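Local coordinates for OmpA family protein (Klebsiella pneumoniae subsp. pneumoniae, PDB 7RJJ), which probably binds peptidoglycan of the cell wall through its OmpA-like domain, captured here with D-alanine in the pocket, at residues D5-D10 with I114-Q119; M12-T17 with K28-S33. All blocks are in the same frame, centred on the assembly; numbering follows the deposited sequence.

Contact 1 of 2, residues D5-D10 with I114-Q119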
# COMPACT_ATOMS: atom_id res chain seq x y z
N ASP A 5 -2.50 20.09 2.74
CA ASP A 5 -1.64 19.28 1.85
C ASP A 5 -1.98 17.79 1.98
O ASP A 5 -2.45 17.37 3.05
CB ASP A 5 -0.15 19.49 2.16
CG ASP A 5 0.38 20.87 1.81
OD1 ASP A 5 -0.43 21.75 1.43
OD2 ASP A 5 1.61 21.06 1.92
N VAL A 6 -1.79 17.05 0.88
CA VAL A 6 -1.91 15.56 0.91
C VAL A 6 -0.81 15.07 1.86
O VAL A 6 0.26 15.69 1.88
CB VAL A 6 -1.77 14.96 -0.50
CG1 VAL A 6 -1.55 13.46 -0.48
CG2 VAL A 6 -2.97 15.32 -1.36
N ILE A 7 -1.11 14.06 2.67
CA ILE A 7 -0.09 13.51 3.61
C ILE A 7 0.37 12.16 3.05
O ILE A 7 -0.48 11.30 2.84
CB ILE A 7 -0.67 13.37 5.04
CG1 ILE A 7 -1.22 14.70 5.56
CG2 ILE A 7 0.34 12.75 5.99
CD1 ILE A 7 -0.22 15.82 5.59
N ARG A 8 1.67 12.00 2.81
CA ARG A 8 2.18 10.70 2.29
C ARG A 8 2.75 9.92 3.46
O ARG A 8 3.59 10.48 4.19
CB ARG A 8 3.18 10.95 1.16
CG ARG A 8 2.51 11.54 -0.07
CD ARG A 8 3.41 12.02 -1.17
NE ARG A 8 2.55 12.52 -2.25
CZ ARG A 8 1.95 13.70 -2.27
NH1 ARG A 8 1.19 14.03 -3.30
NH2 ARG A 8 2.11 14.56 -1.27
N LEU A 9 2.26 8.70 3.68
CA LEU A 9 2.80 7.88 4.79
C LEU A 9 4.06 7.18 4.28
O LEU A 9 4.28 7.21 3.08
CB LEU A 9 1.75 6.88 5.26
CG LEU A 9 0.40 7.50 5.65
CD1 LEU A 9 -0.50 6.46 6.29
CD2 LEU A 9 0.60 8.69 6.57
N ASP A 10 4.90 6.66 5.18
CA ASP A 10 6.12 5.96 4.71
C ASP A 10 5.72 4.70 3.93
O ASP A 10 4.71 4.09 4.30
CB ASP A 10 7.06 5.63 5.87
CG ASP A 10 7.74 6.84 6.48
OD1 ASP A 10 7.04 7.83 6.75
OD2 ASP A 10 8.97 6.81 6.60
N ILE A 114 0.65 4.84 1.02
CA ILE A 114 -0.66 5.42 1.44
C ILE A 114 -0.55 6.94 1.41
O ILE A 114 0.46 7.50 1.90
CB ILE A 114 -1.09 4.89 2.83
CG1 ILE A 114 -1.30 3.37 2.80
CG2 ILE A 114 -2.34 5.61 3.32
CD1 ILE A 114 -1.56 2.75 4.16
N SER A 115 -1.54 7.58 0.78
CA SER A 115 -1.61 9.06 0.75
C SER A 115 -2.95 9.47 1.37
O SER A 115 -3.96 8.83 1.01
CB SER A 115 -1.48 9.60 -0.64
OG SER A 115 -0.24 9.24 -1.22
N LEU A 116 -2.95 10.44 2.27
CA LEU A 116 -4.22 10.91 2.89
C LEU A 116 -4.64 12.20 2.18
O LEU A 116 -3.84 13.15 2.13
CB LEU A 116 -4.03 11.07 4.40
CG LEU A 116 -3.38 9.87 5.10
CD1 LEU A 116 -3.19 10.14 6.58
CD2 LEU A 116 -4.20 8.61 4.90
N VAL A 117 -5.84 12.20 1.59
CA VAL A 117 -6.30 13.34 0.76
C VAL A 117 -7.48 14.02 1.45
O VAL A 117 -8.52 13.41 1.65
CB VAL A 117 -6.67 12.84 -0.65
CG1 VAL A 117 -7.10 13.98 -1.55
CG2 VAL A 117 -5.52 12.06 -1.28
N PRO A 118 -7.32 15.27 1.90
CA PRO A 118 -8.39 15.97 2.60
C PRO A 118 -9.52 16.54 1.72
O PRO A 118 -10.63 16.65 2.23
CB PRO A 118 -7.65 17.12 3.30
CG PRO A 118 -6.47 17.41 2.39
CD PRO A 118 -6.08 16.06 1.82
N GLN A 119 -9.25 16.82 0.44
CA GLN A 119 -10.27 17.48 -0.44
C GLN A 119 -11.42 16.53 -0.78
O GLN A 119 -12.47 17.04 -1.22
CB GLN A 119 -9.66 17.98 -1.75
CG GLN A 119 -8.48 18.94 -1.57
CD GLN A 119 -7.17 18.25 -1.26
OE1 GLN A 119 -7.05 17.03 -1.28
NE2 GLN A 119 -6.15 19.05 -1.02
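Ile-7 and Leu-116 face each other as a hydrogen-bonded antiparallel pair, joining the short strand 7-8 to strand 112-117 at one edge of the four-stranded mixed sheet of the OmpA-like domain. Their two backbone bonds, Ile-7 N to Leu-116 O (2.9 Å) and Leu-116 N to Ile-7 O (2.7 Å), both lie in the plane of the accepting carbonyl. The side chains meet only at their bases, CB of Ile-7 to CB of Leu-116 at 4.1 Å, the outer part of Ile-7 turning from the partner strand; Trp-43 and Arg-40 both touch this pair.

Leu-9 and Ile-114 make the tighter apolar meeting. With CG of Leu-9 anti to its carbonyl carbon (chi1 -54°), the side chain crosses that of Ile-114 obliquely, CD1 of Leu-9 resting 3.6 Å from CG2 of Ile-114. Its other branch, CD2, meets CD1 of Leu-116, the two leucines standing at about a right angle. Ser-33 of helix 27-38 touches both Leu-9 and Ile-114, so the residue following strand 7-8 packs against that helix together with Ile-114.

Arg-8 and Ser-115 occupy the opposite face as a non-hydrogen-bonded pair. Here Val-6 lies alongside Val-117, both pointing the same way, and its CG1 reaches 3.9 Å from CB of Ser-115 while sitting 3.7 Å above one face of the Arg-8 guanidinium, offset toward the rim.

Contact 2 of 2, residues M12-T17 with K28-S33; sequences MSLFDT and KRLVSS
Met-12, a selenomethionine in this structure, lies with its CA 6.6 Å from that of Arg-29 where the irregular segment 12-17, kinked by an inverse gamma turn centred on Ser-13, passes helix segment 28-33. The side chains of Met-12 and Arg-29 run antiparallel alongside each other, and that of Met-12 bends at its last torsion (chi3 -57°). Selenium is thereby brought to the helix backbone, 3.4 Å from O of Arg-29 and 3.1 Å from OG of Ser-33, with CD2 of Leu-30 also close by. The hydroxyl of Ser-33 has in turn a weak, unsettled bond to O of Arg-29, one turn back.

Leu-14 divides its two methyls between two helix residues. CD1 meets CD2 of Leu-30 at 3.6 Å as these side chains cross, whereas CD2 lies over one face of the Arg-29 guanidinium, 3.6 Å above the plane and offset toward the rim. The Arg-29 chain runs opposite to Leu-14 and bends at chi3 (-70°), which turns its guanidinium toward CD2 of Leu-14. A water in the guanidinium plane accepts from both NH1 of Arg-29 and the backbone N of Ser-13, at 3.0 Å each, and links the helix to the turn. NH2 of Arg-29 is bonded to O of Gly-25, which further fixes the flat group.

Farther along the segment, Thr-17 belongs to the D-alanine pocket, and O of Phe-15 accepts from NE of the pocket residue Arg-110. Helix 57-77 contributes Val-71 against Met-12, Trp-74 against Leu-30 and Met-75 against Ser-33, while Val-112 of strand 112-117 is bonded to Met-12 through the backbone and packs on Phe-15.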
# COMPACT_ATOMS: atom_id res chain seq x y z
N MSE A 12 5.66 0.82 2.60
CA MSE A 12 5.63 -0.42 3.37
C MSE A 12 5.92 -1.60 2.44
O MSE A 12 5.04 -2.02 1.68
CB MSE A 12 4.27 -0.60 4.05
CG MSE A 12 4.02 0.33 5.23
SE MSE A 12 2.26 -0.01 6.06
CE MSE A 12 1.09 0.24 4.52
N SER A 13 7.16 -2.10 2.48
CA SER A 13 7.58 -3.25 1.69
C SER A 13 7.23 -4.53 2.46
O SER A 13 8.13 -5.08 3.15
CB SER A 13 9.06 -3.15 1.39
OG SER A 13 9.34 -1.92 0.71
N LEU A 14 6.00 -5.01 2.30
CA LEU A 14 5.43 -6.13 3.10
C LEU A 14 5.17 -7.37 2.25
O LEU A 14 4.33 -8.19 2.71
CB LEU A 14 4.08 -5.68 3.68
CG LEU A 14 4.03 -4.32 4.36
CD1 LEU A 14 2.59 -3.99 4.78
CD2 LEU A 14 4.96 -4.25 5.55
N PHE A 15 5.85 -7.56 1.12
CA PHE A 15 5.43 -8.70 0.25
C PHE A 15 6.58 -9.47 -0.38
O PHE A 15 7.57 -8.86 -0.84
CB PHE A 15 4.57 -8.16 -0.91
CG PHE A 15 3.43 -7.30 -0.46
CD1 PHE A 15 2.25 -7.88 -0.00
CD2 PHE A 15 3.54 -5.92 -0.44
CE1 PHE A 15 1.21 -7.09 0.45
CE2 PHE A 15 2.51 -5.14 0.01
CZ PHE A 15 1.34 -5.72 0.45
N ASP A 16 6.41 -10.81 -0.40
CA ASP A 16 7.33 -11.74 -1.08
C ASP A 16 6.89 -11.83 -2.54
O ASP A 16 5.73 -11.41 -2.85
CB ASP A 16 7.34 -13.13 -0.43
CG ASP A 16 7.98 -13.20 0.97
OD1 ASP A 16 8.95 -12.46 1.25
OD2 ASP A 16 7.42 -13.95 1.80
N THR A 17 7.79 -12.32 -3.40
CA THR A 17 7.56 -12.47 -4.86
C THR A 17 6.20 -13.11 -5.14
O THR A 17 5.87 -14.10 -4.47
CB THR A 17 8.69 -13.29 -5.49
OG1 THR A 17 9.91 -12.60 -5.21
CG2 THR A 17 8.52 -13.49 -6.98
N LYS A 28 4.27 -4.21 12.80
CA LYS A 28 4.73 -2.89 13.33
C LYS A 28 4.56 -1.79 12.28
O LYS A 28 4.11 -0.68 12.68
CB LYS A 28 6.17 -2.99 13.82
CG LYS A 28 6.73 -1.70 14.38
CD LYS A 28 8.13 -1.85 14.94
CE LYS A 28 8.79 -0.53 15.25
NZ LYS A 28 8.00 0.28 16.21
N ARG A 29 4.88 -2.08 11.01
CA ARG A 29 4.75 -1.07 9.91
C ARG A 29 3.27 -0.78 9.63
O ARG A 29 2.93 0.40 9.32
CB ARG A 29 5.47 -1.55 8.65
CG ARG A 29 6.98 -1.35 8.68
CD ARG A 29 7.70 -2.09 7.58
NE ARG A 29 7.68 -3.53 7.79
CZ ARG A 29 8.33 -4.42 7.05
NH1 ARG A 29 9.08 -4.03 6.02
NH2 ARG A 29 8.25 -5.71 7.34
N LEU A 30 2.42 -1.81 9.74
CA LEU A 30 0.96 -1.60 9.53
C LEU A 30 0.39 -0.73 10.64
O LEU A 30 -0.36 0.23 10.33
CB LEU A 30 0.27 -2.96 9.49
CG LEU A 30 0.55 -3.81 8.26
CD1 LEU A 30 0.08 -5.24 8.47
CD2 LEU A 30 -0.10 -3.19 7.03
N VAL A 31 0.71 -1.08 11.90
CA VAL A 31 0.18 -0.30 13.05
C VAL A 31 0.63 1.16 12.89
O VAL A 31 -0.21 2.07 13.16
CB VAL A 31 0.59 -0.93 14.40
CG1 VAL A 31 0.33 0.00 15.57
CG2 VAL A 31 -0.09 -2.28 14.63
N SER A 32 1.88 1.36 12.43
CA SER A 32 2.41 2.74 12.28
C SER A 32 1.55 3.55 11.29
O SER A 32 1.21 4.73 11.60
CB SER A 32 3.86 2.73 11.87
OG SER A 32 4.33 4.05 11.71
N SER A 33 1.20 2.95 10.16
CA SER A 33 0.33 3.62 9.16
C SER A 33 -1.06 3.86 9.76
O SER A 33 -1.62 4.94 9.52
CB SER A 33 0.21 2.82 7.89
OG SER A 33 1.47 2.72 7.25
O HOH W 1 8.93 -1.35 4.78

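How the contacts relate
The centres of contacts 1 and 2 are about 17 Å apart, yet the two meet directly: CD1 of Leu-9 approaches O of Ser-33 to 3.7 Å, and CD1 of Ile-114 lies equally close to CE of Met-12. Along the chain, strand 7-8 leads into the loop holding 12-17 and then helix 27-38, whereas strand 112-117 returns near the C-terminal end to pair with the first strand. Both segments of contact 2 thus fall between those of contact 1. Contact 1 adds the outermost strand 7-8 to the sheet; contact 2 packs the loop against the helix covering that sheet, connecting this part of the core to the chain that supplies Thr-17 to the D-alanine pocket.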